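2-keto acid:ferredoxin oxidoreductase subunit alpha (Pyrococcus furiosus, PDB 1YD7) probably catalyses, as one subunit of a heterotetramer, the ferredoxin-dependent oxidation of 2-oxoglutarate with CoA to succinyl-CoA and CO2. Local coordinates at residues P14-E19 against I29-I34; G25-A30 against A57-L62; L155-V160 against F164-R169. All blocks are in the same frame, centred on the assembly; numbering follows the deposited sequence.

Contact 1: residues P14-E19 against I29-I34; sequences PFPVGE and IARAAI
The aliphatic part of Arg31 lies across one face of the Phe15 ring, with CG of the arginine 3.7 Å from the ring centroid and only 7° off the ring normal, a CH-pi contact. CG of Phe15 stands between its backbone N and carbonyl carbon (chi1 44°), which puts the ring against the arginine. The two side chains run past each other in opposite directions: Arg31 CD reaches back over Phe15 CD1 at 3.7 Å, and the guanidinium ends up with Phe15 CB over its centre. The guanidinium and ring planes are 23° apart, and the arginine chain lies nearly flat above the ring. It is straight from CG to NE, which carries the charge beyond the ring. Apolar packing continues at the ring edge, where Phe15 CZ meets Ile34 CG2 at 3.8 Å, one helical turn after Arg31. The irregular segment leading into strand 19-24 is thereby laid against helix 25-36 of the family's thiamine diphosphate-binding type of domain; at the strand's start, Gly18 and Glu19 form a G1 beta bulge opposite Ile198. An alanine in place of Phe15 is likely to leave the Arg31 methylenes without their flat support and open a gap beside Ile34. Among polar groups, Arg31 makes salt bridges to Glu27 through NE and to Asp21 through NH1. The same NH1 lies 3.4 Å from Pro16 O.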
ATOM      1  N   PRO A  14     -12.343 -10.171   3.473  1.00 39.84           N
ATOM      2  CA  PRO A  14     -12.227 -11.309   2.555  1.00 39.56           C
ATOM      3  C   PRO A  14     -11.041 -12.225   2.835  1.00 35.17           C
ATOM      4  O   PRO A  14     -10.827 -13.187   2.109  1.00 40.28           O
ATOM      5  CB  PRO A  14     -12.050 -10.622   1.197  1.00 38.81           C
ATOM      6  CG  PRO A  14     -11.340  -9.352   1.532  1.00 37.28           C
ATOM      7  CD  PRO A  14     -11.712  -8.956   2.918  1.00 36.02           C
ATOM      8  N   PHE A  15     -10.287 -11.914   3.878  1.00 33.72           N
ATOM      9  CA  PHE A  15      -9.183 -12.736   4.335  1.00 32.10           C
ATOM     10  C   PHE A  15      -9.313 -12.918   5.845  1.00 33.11           C
ATOM     11  O   PHE A  15      -9.981 -12.114   6.504  1.00 32.57           O
ATOM     12  CB  PHE A  15      -7.832 -12.111   3.997  1.00 30.56           C
ATOM     13  CG  PHE A  15      -7.750 -10.639   4.276  1.00 29.58           C
ATOM     14  CD1 PHE A  15      -7.494 -10.166   5.562  1.00 30.08           C
ATOM     15  CD2 PHE A  15      -7.902  -9.722   3.240  1.00 30.57           C
ATOM     16  CE1 PHE A  15      -7.416  -8.799   5.807  1.00 30.95           C
ATOM     17  CE2 PHE A  15      -7.832  -8.343   3.480  1.00 30.96           C
ATOM     18  CZ  PHE A  15      -7.585  -7.883   4.759  1.00 30.05           C
ATOM     19  N   PRO A  16      -8.685 -13.977   6.397  1.00 31.33           N
ATOM     20  CA  PRO A  16      -8.745 -14.210   7.841  1.00 31.22           C
ATOM     21  C   PRO A  16      -8.069 -13.101   8.661  1.00 29.81           C
ATOM     22  O   PRO A  16      -6.963 -12.641   8.325  1.00 29.74           O
ATOM     23  CB  PRO A  16      -8.009 -15.560   8.017  1.00 30.71           C
ATOM     24  CG  PRO A  16      -8.015 -16.193   6.676  1.00 30.67           C
ATOM     25  CD  PRO A  16      -7.937 -15.041   5.711  1.00 30.59           C
ATOM     26  N   VAL A  17      -8.743 -12.700   9.735  1.00 30.94           N
ATOM     27  CA  VAL A  17      -8.270 -11.648  10.621  1.00 33.72           C
ATOM     28  C   VAL A  17      -8.457 -12.102  12.075  1.00 36.57           C
ATOM     29  O   VAL A  17      -9.295 -12.944  12.355  1.00 37.29           O
ATOM     30  CB  VAL A  17      -9.042 -10.303  10.399  1.00 33.59           C
ATOM     31  CG1 VAL A  17      -8.885  -9.827   8.972  1.00 32.37           C
ATOM     32  CG2 VAL A  17     -10.524 -10.443  10.771  1.00 34.43           C
ATOM     33  N   GLY A  18      -7.709 -11.512  12.999  1.00 34.57           N
ATOM     34  CA  GLY A  18      -7.860 -11.854  14.395  1.00 36.15           C
ATOM     35  C   GLY A  18      -7.237 -13.219  14.697  1.00 40.66           C
ATOM     36  O   GLY A  18      -7.695 -13.931  15.599  1.00 35.82           O
ATOM     37  N   GLU A  19      -6.198 -13.576  13.936  1.00 40.27           N
ATOM     38  CA  GLU A  19      -5.480 -14.832  14.136  1.00 42.08           C
ATOM     39  C   GLU A  19      -4.239 -14.874  13.238  1.00 38.15           C
ATOM     40  O   GLU A  19      -4.106 -14.034  12.339  1.00 35.41           O
ATOM     41  CB  GLU A  19      -6.402 -16.031  13.865  1.00 43.83           C
ATOM     42  CG  GLU A  19      -6.935 -16.093  12.452  1.00 45.78           C
ATOM     43  CD  GLU A  19      -7.844 -17.267  12.228  1.00 47.12           C
ATOM     44  OE1 GLU A  19      -7.431 -18.425  12.521  1.00 47.09           O
ATOM     45  OE2 GLU A  19      -8.974 -17.027  11.743  1.00 52.44           O
ATOM     46  N   ILE A  29       1.367  -6.718   2.984  1.00 22.05           N
ATOM     47  CA  ILE A  29       1.100  -5.358   2.478  1.00 26.63           C
ATOM     48  C   ILE A  29      -0.386  -5.155   2.115  1.00 25.84           C
ATOM     49  O   ILE A  29      -1.043  -4.274   2.662  1.00 28.82           O
ATOM     50  CB  ILE A  29       2.028  -5.014   1.283  1.00 26.68           C
ATOM     51  CG1 ILE A  29       3.481  -5.002   1.736  1.00 23.63           C
ATOM     52  CG2 ILE A  29       1.659  -3.682   0.673  1.00 31.04           C
ATOM     53  CD1 ILE A  29       4.499  -4.739   0.605  1.00 27.87           C
ATOM     54  N   ALA A  30      -0.930  -6.022   1.272  1.00 27.47           N
ATOM     55  CA  ALA A  30      -2.339  -5.964   0.885  1.00 28.16           C
ATOM     56  C   ALA A  30      -3.337  -6.033   2.048  1.00 30.99           C
ATOM     57  O   ALA A  30      -4.292  -5.255   2.126  1.00 29.77           O
ATOM     58  CB  ALA A  30      -2.642  -7.077  -0.122  1.00 29.33           C
ATOM     59  N   ARG A  31      -3.140  -6.992   2.947  1.00 30.78           N
ATOM     60  CA  ARG A  31      -4.009  -7.114   4.103  1.00 28.34           C
ATOM     61  C   ARG A  31      -3.958  -5.889   5.015  1.00 27.35           C
ATOM     62  O   ARG A  31      -4.991  -5.453   5.531  1.00 24.80           O
ATOM     63  CB  ARG A  31      -3.658  -8.352   4.916  1.00 28.87           C
ATOM     64  CG  ARG A  31      -3.979  -9.620   4.208  1.00 31.47           C
ATOM     65  CD  ARG A  31      -3.926 -10.844   5.156  1.00 30.26           C
ATOM     66  NE  ARG A  31      -3.971 -12.097   4.387  1.00 32.05           N
ATOM     67  CZ  ARG A  31      -4.213 -13.307   4.903  1.00 31.59           C
ATOM     68  NH1 ARG A  31      -4.512 -13.474   6.186  1.00 28.70           N
ATOM     69  NH2 ARG A  31      -4.197 -14.363   4.107  1.00 32.76           N
ATOM     70  N   ALA A  32      -2.750  -5.386   5.248  1.00 25.08           N
ATOM     71  CA  ALA A  32      -2.543  -4.181   6.050  1.00 26.39           C
ATOM     72  C   ALA A  32      -3.220  -2.951   5.422  1.00 26.23           C
ATOM     73  O   ALA A  32      -3.890  -2.186   6.110  1.00 24.18           O
ATOM     74  CB  ALA A  32      -1.056  -3.915   6.224  1.00 24.28           C
ATOM     75  N   ALA A  33      -3.014  -2.775   4.121  1.00 27.05           N
ATOM     76  CA  ALA A  33      -3.578  -1.650   3.389  1.00 26.78           C
ATOM     77  C   ALA A  33      -5.093  -1.642   3.543  1.00 29.07           C
ATOM     78  O   ALA A  33      -5.665  -0.653   3.959  1.00 30.80           O
ATOM     79  CB  ALA A  33      -3.158  -1.702   1.941  1.00 26.25           C
ATOM     80  N   ILE A  34      -5.715  -2.794   3.313  1.00 30.64           N
ATOM     81  CA  ILE A  34      -7.150  -2.955   3.462  1.00 26.63           C
ATOM     82  C   ILE A  34      -7.651  -2.785   4.881  1.00 30.03           C
ATOM     83  O   ILE A  34      -8.691  -2.146   5.109  1.00 31.82           O
ATOM     84  CB  ILE A  34      -7.586  -4.303   2.872  1.00 29.45           C
ATOM     85  CG1 ILE A  34      -7.470  -4.212   1.347  1.00 32.47           C
ATOM     86  CG2 ILE A  34      -8.973  -4.653   3.301  1.00 29.00           C
ATOM     87  CD1 ILE A  34      -7.821  -5.432   0.614  1.00 35.35           C
TER

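Contact 2: residues G25-A30 against A57-L62; sequences GDEAIA and ALYMPL
Tyr59 of helix 52-59 reaches across to helix 25-36 and gives its hydroxyl to the carboxylate of Glu27. The chain reaches Tyr59 in helical form, and the contact is concentrated on this one aromatic side chain. Its CG stands anti to the carbonyl carbon (chi1 -66°), a setting that sends the ring out toward the neighbouring helix. Ala30 CA and Tyr59 CA, 8.4 Å apart, are the nearest such pair between the segments. The alanine points its methyl at the ring edge, with Ala30 CB 4.5 Å from Tyr59 CD2; this is loose apolar packing. Farther along the ring, Tyr59 OH donates a hydrogen bond to Glu27 OE2; the modelled 2.4 Å is very short and its exact length is doubtful. OE2 lies in the ring plane, while the carboxylate plane is turned 72° from it, and the two side chains cross at about a right angle. Glu27 comes to this position by bending at its second torsion (chi2 71°), bringing its end nearer to the tyrosine than its first bond would suggest. Beyond Tyr59, residues 60-62 keep helical backbone angles, and Leu62 N bonds back to Tyr59 O at 2.9 Å as the chain turns away. The pairing joins helix 25-36 to helix 52-59 of the alpha/beta domain, and the ring of Phe15 packs edge-to-face with Tyr59. Glu27 OE2, which also meets Arg31 NE, faces two donors; the arginine probably favours the ionised carboxylate, and the two partners together probably limit its rotation.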
ATOM      1  N   GLY A  25       5.218 -11.457   2.063  1.00 25.54           N
ATOM      2  CA  GLY A  25       5.357 -10.044   2.313  1.00 28.90           C
ATOM      3  C   GLY A  25       4.338  -9.202   1.540  1.00 30.29           C
ATOM      4  O   GLY A  25       3.755  -8.281   2.114  1.00 33.38           O
ATOM      5  N   ASP A  26       4.120  -9.525   0.263  1.00 25.45           N
ATOM      6  CA  ASP A  26       3.140  -8.827  -0.566  1.00 28.86           C
ATOM      7  C   ASP A  26       1.707  -8.932  -0.041  1.00 31.35           C
ATOM      8  O   ASP A  26       0.942  -7.950  -0.081  1.00 29.39           O
ATOM      9  CB  ASP A  26       3.199  -9.323  -2.006  1.00 31.51           C
ATOM     10  CG  ASP A  26       4.387  -8.791  -2.741  1.00 33.57           C
ATOM     11  OD1 ASP A  26       4.877  -7.712  -2.340  1.00 28.99           O
ATOM     12  OD2 ASP A  26       4.846  -9.453  -3.706  1.00 37.17           O
ATOM     13  N   GLU A  27       1.363 -10.123   0.444  1.00 30.11           N
ATOM     14  CA  GLU A  27       0.062 -10.417   1.032  1.00 25.10           C
ATOM     15  C   GLU A  27      -0.121  -9.686   2.328  1.00 23.37           C
ATOM     16  O   GLU A  27      -1.228  -9.311   2.669  1.00 29.52           O
ATOM     17  CB  GLU A  27      -0.064 -11.929   1.280  1.00 27.01           C
ATOM     18  CG  GLU A  27      -1.381 -12.379   1.947  1.00 26.57           C
ATOM     19  CD  GLU A  27      -2.617 -12.270   1.034  1.00 26.59           C
ATOM     20  OE1 GLU A  27      -2.480 -12.152  -0.215  1.00 28.78           O
ATOM     21  OE2 GLU A  27      -3.736 -12.364   1.584  1.00 24.38           O
ATOM     22  N   ALA A  28       0.958  -9.523   3.079  1.00 26.96           N
ATOM     23  CA  ALA A  28       0.943  -8.735   4.293  1.00 24.18           C
ATOM     24  C   ALA A  28       0.677  -7.254   3.985  1.00 23.84           C
ATOM     25  O   ALA A  28      -0.123  -6.628   4.660  1.00 22.98           O
ATOM     26  CB  ALA A  28       2.259  -8.882   5.039  1.00 26.68           C
ATOM     27  N   ILE A  29       1.367  -6.718   2.984  1.00 22.05           N
ATOM     28  CA  ILE A  29       1.100  -5.358   2.478  1.00 26.63           C
ATOM     29  C   ILE A  29      -0.386  -5.155   2.115  1.00 25.84           C
ATOM     30  O   ILE A  29      -1.043  -4.274   2.662  1.00 28.82           O
ATOM     31  CB  ILE A  29       2.028  -5.014   1.283  1.00 26.68           C
ATOM     32  CG1 ILE A  29       3.481  -5.002   1.736  1.00 23.63           C
ATOM     33  CG2 ILE A  29       1.659  -3.682   0.673  1.00 31.04           C
ATOM     34  CD1 ILE A  29       4.499  -4.739   0.605  1.00 27.87           C
ATOM     35  N   ALA A  30      -0.930  -6.022   1.272  1.00 27.47           N
ATOM     36  CA  ALA A  30      -2.339  -5.964   0.885  1.00 28.16           C
ATOM     37  C   ALA A  30      -3.337  -6.033   2.048  1.00 30.99           C
ATOM     38  O   ALA A  30      -4.292  -5.255   2.126  1.00 29.77           O
ATOM     39  CB  ALA A  30      -2.642  -7.077  -0.122  1.00 29.33           C
ATOM     40  N   ALA A  57      -6.542  -6.762  -6.673  1.00 28.43           N
ATOM     41  CA  ALA A  57      -7.602  -7.140  -7.641  1.00 31.32           C
ATOM     42  C   ALA A  57      -8.615  -8.117  -7.064  1.00 34.93           C
ATOM     43  O   ALA A  57      -9.818  -8.002  -7.325  1.00 38.39           O
ATOM     44  CB  ALA A  57      -7.006  -7.723  -8.913  1.00 30.23           C
ATOM     45  N   LEU A  58      -8.147  -9.095  -6.288  1.00 33.28           N
ATOM     46  CA  LEU A  58      -9.076 -10.013  -5.610  1.00 30.83           C
ATOM     47  C   LEU A  58      -9.844  -9.358  -4.481  1.00 30.11           C
ATOM     48  O   LEU A  58     -11.052  -9.509  -4.371  1.00 30.75           O
ATOM     49  CB  LEU A  58      -8.312 -11.229  -5.064  1.00 34.44           C
ATOM     50  CG  LEU A  58      -9.089 -12.262  -4.246  1.00 32.95           C
ATOM     51  CD1 LEU A  58     -10.008 -13.064  -5.166  1.00 33.21           C
ATOM     52  CD2 LEU A  58      -8.112 -13.157  -3.530  1.00 33.86           C
ATOM     53  N   TYR A  59      -9.141  -8.658  -3.601  1.00 31.25           N
ATOM     54  CA  TYR A  59      -9.760  -8.218  -2.355  1.00 32.27           C
ATOM     55  C   TYR A  59     -10.621  -6.958  -2.473  1.00 33.01           C
ATOM     56  O   TYR A  59     -11.616  -6.847  -1.763  1.00 32.56           O
ATOM     57  CB  TYR A  59      -8.698  -7.968  -1.268  1.00 33.06           C
ATOM     58  CG  TYR A  59      -7.941  -9.196  -0.781  1.00 34.05           C
ATOM     59  CD1 TYR A  59      -8.571 -10.438  -0.686  1.00 35.11           C
ATOM     60  CD2 TYR A  59      -6.614  -9.092  -0.352  1.00 32.92           C
ATOM     61  CE1 TYR A  59      -7.895 -11.562  -0.231  1.00 36.06           C
ATOM     62  CE2 TYR A  59      -5.924 -10.204   0.137  1.00 35.00           C
ATOM     63  CZ  TYR A  59      -6.585 -11.445   0.184  1.00 35.36           C
ATOM     64  OH  TYR A  59      -5.967 -12.556   0.648  1.00 35.54           O
HETATM   65  N   MSE A  60     -10.213  -6.007  -3.316  1.00 31.94           N
HETATM   66  CA  MSE A  60     -10.895  -4.705  -3.385  1.00 35.36           C
HETATM   67  C   MSE A  60     -12.392  -4.809  -3.689  1.00 33.83           C
HETATM   68  O   MSE A  60     -13.184  -4.221  -2.966  1.00 32.13           O
HETATM   69  CB  MSE A  60     -10.219  -3.760  -4.398  1.00 36.94           C
HETATM   70  CG  MSE A  60      -9.005  -3.033  -3.871  1.00 39.98           C
HETATM   71 SE   MSE A  60      -9.255  -1.983  -2.198  1.00 47.23          SE
HETATM   72  CE  MSE A  60      -7.805  -0.811  -2.573  1.00 40.92           C
ATOM     73  N   PRO A  61     -12.783  -5.564  -4.745  1.00 33.22           N
ATOM     74  CA  PRO A  61     -14.231  -5.722  -4.981  1.00 34.60           C
ATOM     75  C   PRO A  61     -14.983  -6.260  -3.783  1.00 38.55           C
ATOM     76  O   PRO A  61     -16.157  -5.933  -3.610  1.00 38.96           O
ATOM     77  CB  PRO A  61     -14.322  -6.699  -6.167  1.00 35.19           C
ATOM     78  CG  PRO A  61     -12.969  -6.643  -6.850  1.00 35.21           C
ATOM     79  CD  PRO A  61     -11.958  -6.225  -5.780  1.00 34.52           C
ATOM     80  N   LEU A  62     -14.309  -7.046  -2.938  1.00 37.94           N
ATOM     81  CA  LEU A  62     -14.966  -7.682  -1.807  1.00 36.29           C
ATOM     82  C   LEU A  62     -15.124  -6.740  -0.629  1.00 33.61           C
ATOM     83  O   LEU A  62     -15.862  -7.039   0.305  1.00 32.43           O
ATOM     84  CB  LEU A  62     -14.207  -8.966  -1.389  1.00 38.21           C
ATOM     85  CG  LEU A  62     -14.273 -10.098  -2.416  1.00 39.93           C
ATOM     86  CD1 LEU A  62     -13.190 -11.160  -2.217  1.00 42.56           C
ATOM     87  CD2 LEU A  62     -15.661 -10.748  -2.393  1.00 41.47           C
TER

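Contact 3: residues L155-V160 against F164-R169; sequences LSPSTV and FDFTIR
Leu155 and Phe166 carry most of this contact, in which the end of strand 153-155 and the loop after it fold over the following helix. With CG beside its backbone N (chi1 -64°), Leu155 sends CD2 to the helix: Leu155 CD2 sits 3.7 Å from Phe166 CB and 3.4 Å from the backbone Phe166 O, and also touches Arg169 CG at 3.8 Å. Phe166, its CG likewise beside the backbone N (chi1 -71°), turns its ring back toward the backbone around Pro157. There Phe166 CD2 is 3.6 Å from Pro157 N, which lies oblique to the ring, and 3.9 Å from Pro157 CB, whereas Ser156 O lies at the ring edge, 3.7 Å from Phe166 CE2. Arg169 starts out extended, CG anti to N (chi1 179°), then bends at its second and third torsions, bringing NE as well as CG alongside the leucine methyl. At the helix start, Phe164 N donates to Val160 O across 3.1 Å, a first-turn bond of helix 160-177. Thr159 is the N-cap just before it, its OG1 bonded to Glu162 N. Leu155 belongs to the outermost strand of the parallel sheet within this chain, paired with strand 180-185, whose Leu183 touches Phe166; on another side of helix 160-177, Phe164 and Thr167 pack against Ala32 of helix 25-36.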
ATOM      1  N   LEU A 155       9.430   4.244   4.675  1.00 39.14           N
ATOM      2  CA  LEU A 155       9.553   3.058   5.519  1.00 34.86           C
ATOM      3  C   LEU A 155      10.033   1.902   4.634  1.00 36.66           C
ATOM      4  O   LEU A 155       9.524   1.694   3.513  1.00 30.61           O
ATOM      5  CB  LEU A 155       8.217   2.677   6.154  1.00 37.42           C
ATOM      6  CG  LEU A 155       7.545   3.644   7.144  1.00 39.88           C
ATOM      7  CD1 LEU A 155       6.783   4.688   6.403  1.00 40.20           C
ATOM      8  CD2 LEU A 155       6.598   2.913   8.085  1.00 40.06           C
ATOM      9  N   SER A 156      10.994   1.143   5.158  1.00 36.14           N
ATOM     10  CA  SER A 156      11.669   0.050   4.436  1.00 38.61           C
ATOM     11  C   SER A 156      11.615  -1.243   5.246  1.00 36.94           C
ATOM     12  O   SER A 156      12.511  -1.470   6.055  1.00 32.31           O
ATOM     13  CB  SER A 156      13.133   0.404   4.220  1.00 39.60           C
ATOM     14  OG  SER A 156      13.292   1.220   3.086  1.00 44.53           O
ATOM     15  N   PRO A 157      10.562  -2.073   5.046  1.00 34.53           N
ATOM     16  CA  PRO A 157      10.454  -3.322   5.802  1.00 35.08           C
ATOM     17  C   PRO A 157      11.484  -4.370   5.330  1.00 34.32           C
ATOM     18  O   PRO A 157      11.842  -4.412   4.153  1.00 31.44           O
ATOM     19  CB  PRO A 157       9.030  -3.781   5.520  1.00 32.55           C
ATOM     20  CG  PRO A 157       8.700  -3.214   4.184  1.00 32.57           C
ATOM     21  CD  PRO A 157       9.441  -1.909   4.095  1.00 33.86           C
ATOM     22  N   SER A 158      11.972  -5.170   6.272  1.00 38.05           N
ATOM     23  CA  SER A 158      12.967  -6.228   5.982  1.00 39.75           C
ATOM     24  C   SER A 158      12.427  -7.621   6.286  1.00 38.83           C
ATOM     25  O   SER A 158      13.011  -8.604   5.875  1.00 41.54           O
ATOM     26  CB  SER A 158      14.246  -5.973   6.788  1.00 39.44           C
ATOM     27  OG  SER A 158      13.954  -6.070   8.169  1.00 40.49           O
ATOM     28  N   THR A 159      11.304  -7.683   7.000  1.00 39.06           N
ATOM     29  CA  THR A 159      10.585  -8.904   7.263  1.00 37.47           C
ATOM     30  C   THR A 159       9.099  -8.758   6.905  1.00 40.54           C
ATOM     31  O   THR A 159       8.594  -7.630   6.679  1.00 39.81           O
ATOM     32  CB  THR A 159      10.666  -9.272   8.741  1.00 38.72           C
ATOM     33  OG1 THR A 159       9.856  -8.379   9.513  1.00 39.25           O
ATOM     34  CG2 THR A 159      12.114  -9.194   9.241  1.00 42.06           C
ATOM     35  N   VAL A 160       8.410  -9.905   6.882  1.00 35.04           N
ATOM     36  CA  VAL A 160       6.973  -9.978   6.610  1.00 34.02           C
ATOM     37  C   VAL A 160       6.186  -9.259   7.694  1.00 34.51           C
ATOM     38  O   VAL A 160       5.226  -8.560   7.380  1.00 35.78           O
ATOM     39  CB  VAL A 160       6.469 -11.435   6.461  1.00 28.40           C
ATOM     40  CG1 VAL A 160       4.977 -11.499   6.274  1.00 29.06           C
ATOM     41  CG2 VAL A 160       7.151 -12.147   5.285  1.00 31.53           C
ATOM     42  N   PHE A 164       3.755  -5.902   7.096  1.00 29.13           N
ATOM     43  CA  PHE A 164       2.480  -5.629   7.684  1.00 28.58           C
ATOM     44  C   PHE A 164       2.448  -4.299   8.457  1.00 33.03           C
ATOM     45  O   PHE A 164       1.677  -3.405   8.086  1.00 30.16           O
ATOM     46  CB  PHE A 164       2.017  -6.744   8.586  1.00 27.52           C
ATOM     47  CG  PHE A 164       0.594  -6.584   9.032  1.00 26.91           C
ATOM     48  CD1 PHE A 164      -0.445  -6.952   8.194  1.00 29.14           C
ATOM     49  CD2 PHE A 164       0.287  -6.015  10.263  1.00 31.32           C
ATOM     50  CE1 PHE A 164      -1.767  -6.781   8.583  1.00 27.01           C
ATOM     51  CE2 PHE A 164      -1.043  -5.809  10.651  1.00 29.27           C
ATOM     52  CZ  PHE A 164      -2.057  -6.207   9.804  1.00 31.03           C
ATOM     53  N   ASP A 165       3.274  -4.197   9.509  1.00 30.81           N
ATOM     54  CA  ASP A 165       3.239  -3.095  10.459  1.00 30.15           C
ATOM     55  C   ASP A 165       3.621  -1.754   9.812  1.00 29.10           C
ATOM     56  O   ASP A 165       3.062  -0.741  10.156  1.00 27.44           O
ATOM     57  CB  ASP A 165       4.201  -3.330  11.640  1.00 32.46           C
ATOM     58  CG  ASP A 165       3.797  -4.496  12.540  1.00 35.95           C
ATOM     59  OD1 ASP A 165       2.597  -4.771  12.740  1.00 36.38           O
ATOM     60  OD2 ASP A 165       4.720  -5.132  13.091  1.00 38.60           O
ATOM     61  N   PHE A 166       4.614  -1.763   8.933  1.00 25.69           N
ATOM     62  CA  PHE A 166       5.042  -0.583   8.263  1.00 25.10           C
ATOM     63  C   PHE A 166       3.988  -0.098   7.254  1.00 29.86           C
ATOM     64  O   PHE A 166       3.931   1.110   6.955  1.00 26.79           O
ATOM     65  CB  PHE A 166       6.379  -0.783   7.543  1.00 28.62           C
ATOM     66  CG  PHE A 166       7.596  -0.917   8.458  1.00 30.30           C
ATOM     67  CD1 PHE A 166       7.493  -1.269   9.792  1.00 30.98           C
ATOM     68  CD2 PHE A 166       8.858  -0.741   7.937  1.00 30.62           C
ATOM     69  CE1 PHE A 166       8.637  -1.420  10.578  1.00 32.04           C
ATOM     70  CE2 PHE A 166       9.990  -0.888   8.725  1.00 33.04           C
ATOM     71  CZ  PHE A 166       9.869  -1.227  10.047  1.00 29.07           C
ATOM     72  N   THR A 167       3.190  -1.020   6.698  1.00 28.46           N
ATOM     73  CA  THR A 167       2.129  -0.627   5.769  1.00 28.61           C
ATOM     74  C   THR A 167       1.032   0.156   6.542  1.00 29.47           C
ATOM     75  O   THR A 167       0.615   1.227   6.105  1.00 25.02           O
ATOM     76  CB  THR A 167       1.574  -1.830   4.955  1.00 25.44           C
ATOM     77  OG1 THR A 167       2.589  -2.272   4.039  1.00 25.15           O
ATOM     78  CG2 THR A 167       0.341  -1.429   4.143  1.00 26.39           C
ATOM     79  N   ILE A 168       0.615  -0.362   7.695  1.00 25.26           N
ATOM     80  CA  ILE A 168      -0.315   0.346   8.550  1.00 30.56           C
ATOM     81  C   ILE A 168       0.244   1.697   9.004  1.00 32.79           C
ATOM     82  O   ILE A 168      -0.474   2.716   8.985  1.00 31.97           O
ATOM     83  CB  ILE A 168      -0.742  -0.513   9.746  1.00 33.45           C
ATOM     84  CG1 ILE A 168      -1.701  -1.603   9.269  1.00 35.21           C
ATOM     85  CG2 ILE A 168      -1.422   0.342  10.820  1.00 32.82           C
ATOM     86  CD1 ILE A 168      -1.896  -2.665  10.259  1.00 39.84           C
ATOM     87  N   ARG A 169       1.516   1.712   9.399  1.00 30.41           N
ATOM     88  CA  ARG A 169       2.148   2.934   9.814  1.00 31.36           C
ATOM     89  C   ARG A 169       2.209   3.934   8.660  1.00 28.77           C
ATOM     90  O   ARG A 169       2.047   5.127   8.894  1.00 28.18           O
ATOM     91  CB  ARG A 169       3.522   2.661  10.432  1.00 35.16           C
ATOM     92  CG  ARG A 169       4.284   3.910  10.878  1.00 39.27           C
ATOM     93  CD  ARG A 169       5.152   3.676  12.135  1.00 44.31           C
ATOM     94  NE  ARG A 169       6.041   2.511  12.045  1.00 48.24           N
ATOM     95  CZ  ARG A 169       5.954   1.404  12.800  1.00 50.75           C
ATOM     96  NH1 ARG A 169       6.834   0.435  12.610  1.00 49.26           N
ATOM     97  NH2 ARG A 169       5.005   1.229  13.729  1.00 51.24           N
TER

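From the N terminus, contact 1 closes first, folding the segment before strand 19-24 back on helix 25-36 over nine intervening residues. Contact 2 opens on the helix where contact 1 ends, sharing Ile29 and Ala30, so the two overlap along the chain and neither nests in the other; it closes a longer excursion through strand 40-43 to helix 52-59. The two touch where Ile34 and Pro14 pack on Tyr59. Contact 3 follows in series and closes the short loop from strand 153-155 into helix 160-177. Its helix nevertheless returns to the first two, since Thr167 meets Ile29 and Ala32. Helix 25-36 is thus common ground, flanked by the N-terminal segment, helix 52-59 and helix 160-177.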